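Local coordinates for peptidoglycan-recognition protein LC (Drosophila melanogaster, PDB 2F2L) that activates the imd/Relish pathway of humoral immunity as a membrane-anchored receptor responding to peptidoglycan of Gram-negative bacteria, here represented by its extracellular recognition domain, at residues I91-Q96 / K143-V148; R125-G130 / P134-T139; F67-D72 / L116-L121. One frame throughout, in Å; residues are numbered along the deposited sequence.

Interaction 1 (I91-Q96 / K143-V148); sequences INYDSQ and KLMPSV
Tyr93 and Leu144 are the residues whose backbones come nearest, with CA atoms still 9.0 Å apart, and the gap between the short helix 91-94 and the end of helix 141-144 is bridged by side chains alone. The Tyr93 ring is the centrepiece. Leu144 CD1 lies over one of its faces, 4.1 Å above the ring plane and displaced toward the rim, while Leu144 CD2 lies 3.8 Å from Tyr93 CE1 and is equally near the hydroxyl oxygen. Met145 meets the ring differently: its terminal CE comes to the edge, near the ring plane, 3.5 Å from Tyr93 CD2. It gets there because Met145 is extended beyond CG (chi2 -179°, chi3 -177°), and it runs past the tyrosine in the opposite direction. Met145 is also where the chain leaves helical geometry and enters a type I turn ending at Val148, so the ring is touched on one face by the last helical residue and at its edge by the next.

Asn90 OD1 is hydrogen-bonded to Tyr93 N at the start of the short helix. Leu144 also touches Arg137 and Thr139 of strand 136-140. With 170 Å² buried and no hydrogen bond between the segments, this is a surface apolar contact between helix 91-94 and the C-terminal end of helix 141-144 with the turn after it, at the periphery of the amidase-like, peptidoglycan-recognition fold.

Interaction 2 (R125-G130 / P134-T139); sequences RGVKLG and PSYRFT
Val127 against Pro134 and Tyr136 makes a small apolar contact at the surface, where the chain leaves helix 113-128, reverses, and enters strand 136-140. The reversal begins at Gly130, whose positive phi (79°) and two bonds back into the last helical turn define a Schellman motif. The backbone of Gly126 also bonds to Ile132 in the connection. The two arms come closest at Val127 and Pro134, with CA atoms 5.9 Å apart.

Val127 divides its two methyls between the partners. Its chi1 of 169° puts CG1 anti to the backbone N and CG2 beside that nitrogen, and the two methyls then meet different residues. CG1 lies 4.4 Å from Pro134 CA, a loose approach. CG2 reaches Tyr136 CE2 at 4.0 Å and is almost as near to the adjoining CD2, so one methyl is shared by two neighbouring ring atoms. The two side chains cross at about a right angle. No hydrogen bond joins the segments, and the 112 Å² buried is modest.

Tyr136 also touches Leu123 one turn earlier on the helix and stacks on His165. Strand 136-140 is one of the two outermost strands of the mixed sheet, bonded through Arg137 to Gly25 and Val27 of the parallel strand 24-31, while the Phe138 backbone is hydrogen-bonded to His165 and Ser167 and its side chain packs against Thr119 and Leu123 of helix 113-128.

Interaction 3 (F67-D72 / L116-L121); sequences FLIGGD and LSVTRL
Ile69, the last residue of strand 67-69, meets Val118 and Thr119 on one side of helix 113-128. The CA atoms of Ile69 and Thr119 are 7.8 Å apart, and all three touching residues are buried.

Ile69 and Val118 reach toward each other tip to tip through single methyls. Ile69 CG2 and Val118 CG1 are separated by 3.4 Å, tighter than ordinary van der Waals contact. The Ile69 torsions are consistent with a tight fit: chi1 (-41°) stays in the well that sets CG1 beside the backbone N and CG2 anti to it, while chi2 (-111°) is off a staggered value. Ile69 CD1 thereby comes to lie 4.2 Å from Val118 CG1 and equally far from Thr119 OG1. Val118 holds CG1 in the crowded position between its backbone N and carbonyl carbon (chi1 77°), and it is this methyl that meets the strand.

Thr119 crosses Ile69 at about a right angle and is approached more loosely, through its hydroxyl. OG1 sits beside the backbone N, anti to the carbonyl carbon, with the CG2 methyl taking the place anti to the nitrogen. The Thr119 hydroxyl is buried and satisfied by Tyr102 OH and Gln115 O. Although no hydrogen bond directly joins the two segments, Gln115 NE2, one turn before Thr119, binds Ile69 O and ties the strand end to the helix.

Neighbouring strand residues face different layers: Leu68 touches Val47 of helix 40-57, whereas Ile69 turns to helix 113-128. Helices thus cover both faces of a central mixed sheet, the alpha/beta layering of the peptidoglycan-recognition and type 2 amidase family.

How the interactions relate
Strand 136-140 and helix 113-128 connect the three contacts. The strand continues directly into helix 141-144, so interactions 1 and 2 touch although their centres are 18 Å apart: Leu144 CD1 lies 3.9 Å from Thr139 CG2. Interactions 2 and 3 share helix 113-128, with centres 15 Å apart, and meet where Phe138 CE2 packs 3.9 Å from Thr119 CG2. Interactions 1 and 3 stand on opposite sides of the chain's centre, with nearest atoms about 11 Å apart. No residue of the three contacts belongs to the muropeptide pocket of Leu9, Gln11, Arg48, Leu49, Thr52 and Glu56; the bound idopyranose sugar touches Arg120, in 116-121.

Interaction 1 (I91-Q96 / K143-V148)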
loop_
_atom_site.group_PDB
_atom_site.type_symbol
_atom_site.label_atom_id
_atom_site.label_comp_id
_atom_site.label_asym_id
_atom_site.label_seq_id
_atom_site.Cartn_x
_atom_site.Cartn_y
_atom_site.Cartn_z
ATOM N N ILE A 91 21.783 13.726 3.588
ATOM C CA ILE A 91 20.939 14.931 3.589
ATOM C C ILE A 91 21.364 15.946 2.512
ATOM O O ILE A 91 20.530 16.668 1.979
ATOM C CB ILE A 91 20.893 15.597 5.008
ATOM C CG1 ILE A 91 19.819 16.700 5.083
ATOM C CG2 ILE A 91 22.283 16.160 5.419
ATOM C CD1 ILE A 91 18.419 16.233 4.772
ATOM N N ASN A 92 22.655 15.987 2.199
ATOM C CA ASN A 92 23.177 16.883 1.166
ATOM C C ASN A 92 22.562 16.572 -0.196
ATOM O O ASN A 92 22.040 17.453 -0.864
ATOM C CB ASN A 92 24.702 16.764 1.072
ATOM C CG ASN A 92 25.400 17.257 2.308
ATOM O OD1 ASN A 92 24.925 18.175 2.987
ATOM N ND2 ASN A 92 26.543 16.653 2.619
ATOM N N TYR A 93 22.607 15.305 -0.588
ATOM C CA TYR A 93 22.000 14.867 -1.841
ATOM C C TYR A 93 20.472 14.897 -1.795
ATOM O O TYR A 93 19.826 15.457 -2.695
ATOM C CB TYR A 93 22.497 13.461 -2.216
ATOM C CG TYR A 93 23.912 13.450 -2.760
ATOM C CD1 TYR A 93 24.258 14.232 -3.863
ATOM C CD2 TYR A 93 24.900 12.652 -2.191
ATOM C CE1 TYR A 93 25.548 14.228 -4.382
ATOM C CE2 TYR A 93 26.206 12.636 -2.712
ATOM C CZ TYR A 93 26.518 13.434 -3.803
ATOM O OH TYR A 93 27.796 13.445 -4.342
ATOM N N ASP A 94 19.906 14.283 -0.755
ATOM C CA ASP A 94 18.452 14.126 -0.625
ATOM C C ASP A 94 17.720 15.464 -0.562
ATOM O O ASP A 94 16.609 15.575 -1.078
ATOM C CB ASP A 94 18.083 13.265 0.600
ATOM C CG ASP A 94 18.486 11.805 0.440
ATOM O OD1 ASP A 94 18.506 11.305 -0.717
ATOM O OD2 ASP A 94 18.785 11.142 1.466
ATOM N N SER A 95 18.341 16.478 0.037
ATOM C CA SER A 95 17.734 17.810 0.115
ATOM C C SER A 95 17.854 18.629 -1.196
ATOM O O SER A 95 17.275 19.711 -1.312
ATOM C CB SER A 95 18.336 18.598 1.278
ATOM O OG SER A 95 19.669 18.989 0.980
ATOM N N GLN A 96 18.614 18.117 -2.161
ATOM C CA GLN A 96 18.922 18.862 -3.387
ATOM C C GLN A 96 18.671 18.056 -4.660
ATOM O O GLN A 96 19.242 18.346 -5.711
ATOM C CB GLN A 96 20.374 19.332 -3.331
ATOM C CG GLN A 96 20.630 20.259 -2.172
ATOM C CD GLN A 96 22.036 20.767 -2.132
ATOM O OE1 GLN A 96 22.306 21.872 -2.603
ATOM N NE2 GLN A 96 22.950 19.981 -1.557
ATOM N N LYS A 143 27.043 6.472 -9.445
ATOM C CA LYS A 143 28.123 7.410 -9.761
ATOM C C LYS A 143 28.383 8.304 -8.547
ATOM O O LYS A 143 29.524 8.594 -8.216
ATOM C CB LYS A 143 27.765 8.246 -11.000
ATOM C CG LYS A 143 28.682 9.448 -11.253
ATOM C CD LYS A 143 28.733 9.858 -12.735
ATOM C CE LYS A 143 29.617 11.098 -12.940
ATOM N NZ LYS A 143 30.387 11.091 -14.237
ATOM N N LEU A 144 27.312 8.706 -7.869
ATOM C CA LEU A 144 27.408 9.582 -6.702
ATOM C C LEU A 144 28.030 8.874 -5.498
ATOM O O LEU A 144 28.793 9.474 -4.737
ATOM C CB LEU A 144 26.011 10.119 -6.334
ATOM C CG LEU A 144 25.353 11.049 -7.351
ATOM C CD1 LEU A 144 23.924 11.406 -6.909
ATOM C CD2 LEU A 144 26.180 12.313 -7.556
ATOM N N MET A 145 27.692 7.597 -5.329
ATOM C CA MET A 145 28.200 6.781 -4.225
ATOM C C MET A 145 28.603 5.429 -4.792
ATOM O O MET A 145 27.831 4.471 -4.730
ATOM C CB MET A 145 27.129 6.624 -3.134
ATOM C CG MET A 145 26.784 7.930 -2.435
ATOM S SD MET A 145 25.535 7.795 -1.122
ATOM C CE MET A 145 25.372 9.495 -0.664
ATOM N N PRO A 146 29.813 5.357 -5.376
ATOM C CA PRO A 146 30.335 4.133 -6.001
ATOM C C PRO A 146 30.411 2.913 -5.090
ATOM O O PRO A 146 30.352 1.786 -5.583
ATOM C CB PRO A 146 31.743 4.543 -6.439
ATOM C CG PRO A 146 31.676 6.024 -6.574
ATOM C CD PRO A 146 30.772 6.469 -5.492
ATOM N N SER A 147 30.531 3.126 -3.784
ATOM C CA SER A 147 30.718 2.016 -2.852
ATOM C C SER A 147 29.425 1.283 -2.500
ATOM O O SER A 147 29.484 0.204 -1.917
ATOM C CB SER A 147 31.358 2.510 -1.558
ATOM O OG SER A 147 30.415 3.250 -0.805
ATOM N N VAL A 148 28.273 1.859 -2.831
ATOM C CA VAL A 148 26.993 1.300 -2.393
ATOM C C VAL A 148 26.528 0.241 -3.386
ATOM O O VAL A 148 26.247 0.535 -4.542
ATOM C CB VAL A 148 25.911 2.390 -2.187
ATOM C CG1 VAL A 148 24.611 1.779 -1.629
ATOM C CG2 VAL A 148 26.422 3.461 -1.240
#

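Interaction 2 (R125-G130 / P134-T139)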
loop_
_atom_site.group_PDB
_atom_site.type_symbol
_atom_site.label_atom_id
_atom_site.label_comp_id
_atom_site.label_asym_id
_atom_site.label_seq_id
_atom_site.Cartn_x
_atom_site.Cartn_y
_atom_site.Cartn_z
ATOM N N ARG A 125 7.857 17.198 -17.791
ATOM C CA ARG A 125 6.771 17.680 -16.935
ATOM C C ARG A 125 7.336 18.441 -15.725
ATOM O O ARG A 125 6.833 19.499 -15.362
ATOM C CB ARG A 125 5.882 16.510 -16.484
ATOM C CG ARG A 125 4.534 16.906 -15.860
ATOM C CD ARG A 125 3.651 17.723 -16.805
ATOM N NE ARG A 125 3.496 17.104 -18.124
ATOM C CZ ARG A 125 2.547 16.228 -18.459
ATOM N NH1 ARG A 125 1.637 15.829 -17.574
ATOM N NH2 ARG A 125 2.506 15.739 -19.694
ATOM N N GLY A 126 8.392 17.904 -15.117
ATOM C CA GLY A 126 9.064 18.561 -13.998
ATOM C C GLY A 126 9.664 19.918 -14.314
ATOM O O GLY A 126 9.589 20.856 -13.513
ATOM N N VAL A 127 10.265 20.026 -15.489
ATOM C CA VAL A 127 10.772 21.314 -15.960
ATOM C C VAL A 127 9.618 22.318 -16.144
ATOM O O VAL A 127 9.698 23.453 -15.664
ATOM C CB VAL A 127 11.619 21.138 -17.233
ATOM C CG1 VAL A 127 11.925 22.464 -17.886
ATOM C CG2 VAL A 127 12.926 20.405 -16.876
ATOM N N LYS A 128 8.534 21.885 -16.780
ATOM C CA LYS A 128 7.373 22.750 -17.025
ATOM C C LYS A 128 6.674 23.230 -15.767
ATOM O O LYS A 128 6.075 24.309 -15.763
ATOM C CB LYS A 128 6.331 22.021 -17.869
ATOM C CG LYS A 128 6.764 21.745 -19.272
ATOM C CD LYS A 128 6.682 22.964 -20.138
ATOM C CE LYS A 128 7.025 22.590 -21.551
ATOM N NZ LYS A 128 5.928 21.803 -22.163
ATOM N N LEU A 129 6.723 22.413 -14.715
ATOM C CA LEU A 129 6.043 22.718 -13.462
ATOM C C LEU A 129 6.907 23.491 -12.461
ATOM O O LEU A 129 6.441 23.799 -11.367
ATOM C CB LEU A 129 5.521 21.424 -12.810
ATOM C CG LEU A 129 4.404 20.679 -13.556
ATOM C CD1 LEU A 129 4.126 19.357 -12.857
ATOM C CD2 LEU A 129 3.115 21.499 -13.670
ATOM N N GLY A 130 8.147 23.813 -12.827
ATOM C CA GLY A 130 9.064 24.545 -11.933
ATOM C C GLY A 130 9.730 23.690 -10.841
ATOM O O GLY A 130 10.301 24.223 -9.886
ATOM N N PRO A 134 15.774 24.022 -15.678
ATOM C CA PRO A 134 16.035 23.705 -17.093
ATOM C C PRO A 134 17.424 23.105 -17.352
ATOM O O PRO A 134 17.571 22.279 -18.237
ATOM C CB PRO A 134 15.882 25.058 -17.811
ATOM C CG PRO A 134 15.039 25.893 -16.924
ATOM C CD PRO A 134 15.201 25.372 -15.508
ATOM N N SER A 135 18.427 23.490 -16.574
ATOM C CA SER A 135 19.782 22.989 -16.780
ATOM C C SER A 135 20.124 21.845 -15.841
ATOM O O SER A 135 21.254 21.734 -15.395
ATOM C CB SER A 135 20.780 24.125 -16.555
ATOM O OG SER A 135 20.776 24.477 -15.184
ATOM N N TYR A 136 19.150 20.991 -15.539
ATOM C CA TYR A 136 19.365 19.897 -14.583
ATOM C C TYR A 136 20.387 18.881 -15.077
ATOM O O TYR A 136 20.564 18.675 -16.281
ATOM C CB TYR A 136 18.065 19.145 -14.288
ATOM C CG TYR A 136 17.510 18.365 -15.466
ATOM C CD1 TYR A 136 17.773 17.010 -15.618
ATOM C CD2 TYR A 136 16.710 18.987 -16.429
ATOM C CE1 TYR A 136 17.275 16.299 -16.701
ATOM C CE2 TYR A 136 16.205 18.282 -17.511
ATOM C CZ TYR A 136 16.490 16.938 -17.647
ATOM O OH TYR A 136 15.969 16.232 -18.721
ATOM N N ARG A 137 21.017 18.225 -14.113
ATOM C CA ARG A 137 21.787 17.027 -14.347
ATOM C C ARG A 137 20.959 15.788 -13.938
ATOM O O ARG A 137 20.328 15.764 -12.869
ATOM C CB ARG A 137 23.076 17.135 -13.536
ATOM C CG ARG A 137 23.835 15.861 -13.366
ATOM C CD ARG A 137 25.063 16.101 -12.478
ATOM N NE ARG A 137 25.821 14.868 -12.283
ATOM C CZ ARG A 137 26.730 14.667 -11.339
ATOM N NH1 ARG A 137 26.994 15.610 -10.437
ATOM N NH2 ARG A 137 27.354 13.492 -11.290
ATOM N N PHE A 138 20.948 14.776 -14.805
ATOM C CA PHE A 138 20.336 13.467 -14.523
ATOM C C PHE A 138 21.509 12.499 -14.365
ATOM O O PHE A 138 22.391 12.431 -15.234
ATOM C CB PHE A 138 19.411 13.088 -15.687
ATOM C CG PHE A 138 18.586 11.821 -15.487
ATOM C CD1 PHE A 138 18.182 11.387 -14.227
ATOM C CD2 PHE A 138 18.169 11.097 -16.596
ATOM C CE1 PHE A 138 17.420 10.229 -14.076
ATOM C CE2 PHE A 138 17.403 9.932 -16.454
ATOM C CZ PHE A 138 17.017 9.505 -15.187
ATOM N N THR A 139 21.579 11.796 -13.241
ATOM C CA THR A 139 22.718 10.900 -12.990
ATOM C C THR A 139 22.337 9.630 -12.252
ATOM O O THR A 139 21.219 9.491 -11.777
ATOM C CB THR A 139 23.852 11.612 -12.219
ATOM O OG1 THR A 139 25.045 10.814 -12.270
ATOM C CG2 THR A 139 23.494 11.857 -10.803
#

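Interaction 3 (F67-D72 / L116-L121)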
loop_
_atom_site.group_PDB
_atom_site.type_symbol
_atom_site.label_atom_id
_atom_site.label_comp_id
_atom_site.label_asym_id
_atom_site.label_seq_id
_atom_site.Cartn_x
_atom_site.Cartn_y
_atom_site.Cartn_z
ATOM N N PHE A 67 9.335 9.441 -7.265
ATOM C CA PHE A 67 8.513 8.746 -8.270
ATOM C C PHE A 67 9.137 7.412 -8.518
ATOM O O PHE A 67 10.338 7.273 -8.347
ATOM C CB PHE A 67 8.455 9.542 -9.584
ATOM C CG PHE A 67 7.762 10.858 -9.442
ATOM C CD1 PHE A 67 6.385 10.929 -9.476
ATOM C CD2 PHE A 67 8.485 12.016 -9.215
ATOM C CE1 PHE A 67 5.736 12.145 -9.316
ATOM C CE2 PHE A 67 7.845 13.231 -9.049
ATOM C CZ PHE A 67 6.477 13.295 -9.102
ATOM N N LEU A 68 8.313 6.436 -8.893
ATOM C CA LEU A 68 8.770 5.117 -9.294
ATOM C C LEU A 68 8.238 4.816 -10.705
ATOM O O LEU A 68 7.091 5.113 -11.011
ATOM C CB LEU A 68 8.296 4.042 -8.312
ATOM C CG LEU A 68 8.776 4.227 -6.851
ATOM C CD1 LEU A 68 7.719 4.938 -6.028
ATOM C CD2 LEU A 68 9.118 2.887 -6.205
ATOM N N ILE A 69 9.072 4.220 -11.549
ATOM C CA ILE A 69 8.709 3.949 -12.942
ATOM C C ILE A 69 8.647 2.453 -13.179
ATOM O O ILE A 69 9.636 1.738 -13.029
ATOM C CB ILE A 69 9.715 4.572 -13.916
ATOM C CG1 ILE A 69 10.121 5.985 -13.443
ATOM C CG2 ILE A 69 9.162 4.527 -15.360
ATOM C CD1 ILE A 69 9.641 7.116 -14.262
ATOM N N GLY A 70 7.468 1.983 -13.549
ATOM C CA GLY A 70 7.232 0.558 -13.746
ATOM C C GLY A 70 7.436 0.117 -15.188
ATOM O O GLY A 70 7.336 0.923 -16.118
ATOM N N GLY A 71 7.695 -1.174 -15.375
ATOM C CA GLY A 71 7.876 -1.747 -16.714
ATOM C C GLY A 71 6.701 -1.507 -17.645
ATOM O O GLY A 71 6.870 -1.513 -18.864
ATOM N N ASP A 72 5.512 -1.312 -17.070
ATOM C CA ASP A 72 4.308 -0.933 -17.821
ATOM C C ASP A 72 4.376 0.493 -18.396
ATOM O O ASP A 72 3.482 0.906 -19.139
ATOM C CB ASP A 72 3.055 -1.065 -16.927
ATOM C CG ASP A 72 3.117 -0.168 -15.666
ATOM O OD1 ASP A 72 4.170 0.452 -15.407
ATOM O OD2 ASP A 72 2.107 -0.088 -14.929
ATOM N N LEU A 116 11.901 3.906 -20.348
ATOM C CA LEU A 116 12.803 4.929 -20.849
ATOM C C LEU A 116 12.047 6.089 -21.469
ATOM O O LEU A 116 12.392 7.237 -21.232
ATOM C CB LEU A 116 13.750 4.337 -21.893
ATOM C CG LEU A 116 14.597 3.140 -21.451
ATOM C CD1 LEU A 116 15.364 2.580 -22.636
ATOM C CD2 LEU A 116 15.539 3.533 -20.309
ATOM N N SER A 117 11.030 5.808 -22.280
ATOM C CA SER A 117 10.269 6.899 -22.902
ATOM C C SER A 117 9.493 7.742 -21.879
ATOM O O SER A 117 9.433 8.966 -22.016
ATOM C CB SER A 117 9.334 6.376 -23.985
ATOM O OG SER A 117 8.559 5.306 -23.496
ATOM N N VAL A 118 8.904 7.115 -20.858
ATOM C CA VAL A 118 8.125 7.893 -19.879
ATOM C C VAL A 118 9.029 8.751 -18.978
ATOM O O VAL A 118 8.598 9.794 -18.468
ATOM C CB VAL A 118 7.157 7.023 -19.025
ATOM C CG1 VAL A 118 7.896 6.264 -17.947
ATOM C CG2 VAL A 118 6.068 7.905 -18.411
ATOM N N THR A 119 10.272 8.313 -18.791
ATOM C CA THR A 119 11.283 9.118 -18.120
ATOM C C THR A 119 11.493 10.455 -18.801
ATOM O O THR A 119 11.652 11.462 -18.124
ATOM C CB THR A 119 12.628 8.382 -18.065
ATOM O OG1 THR A 119 12.476 7.148 -17.349
ATOM C CG2 THR A 119 13.687 9.225 -17.400
ATOM N N ARG A 120 11.516 10.466 -20.139
ATOM C CA ARG A 120 11.616 11.715 -20.898
ATOM C C ARG A 120 10.422 12.639 -20.612
ATOM O O ARG A 120 10.599 13.834 -20.349
ATOM C CB ARG A 120 11.673 11.433 -22.402
ATOM C CG ARG A 120 12.899 10.660 -22.877
ATOM C CD ARG A 120 12.834 10.458 -24.386
ATOM N NE ARG A 120 14.118 10.049 -24.951
ATOM C CZ ARG A 120 14.422 8.823 -25.391
ATOM N NH1 ARG A 120 13.538 7.818 -25.343
ATOM N NH2 ARG A 120 15.635 8.601 -25.902
ATOM N N LEU A 121 9.212 12.086 -20.683
ATOM C CA LEU A 121 8.000 12.863 -20.401
ATOM C C LEU A 121 7.995 13.344 -18.944
ATOM O O LEU A 121 7.593 14.472 -18.674
ATOM C CB LEU A 121 6.711 12.072 -20.685
ATOM C CG LEU A 121 6.201 11.789 -22.120
ATOM C CD1 LEU A 121 6.589 12.873 -23.146
ATOM C CD2 LEU A 121 6.654 10.442 -22.614
#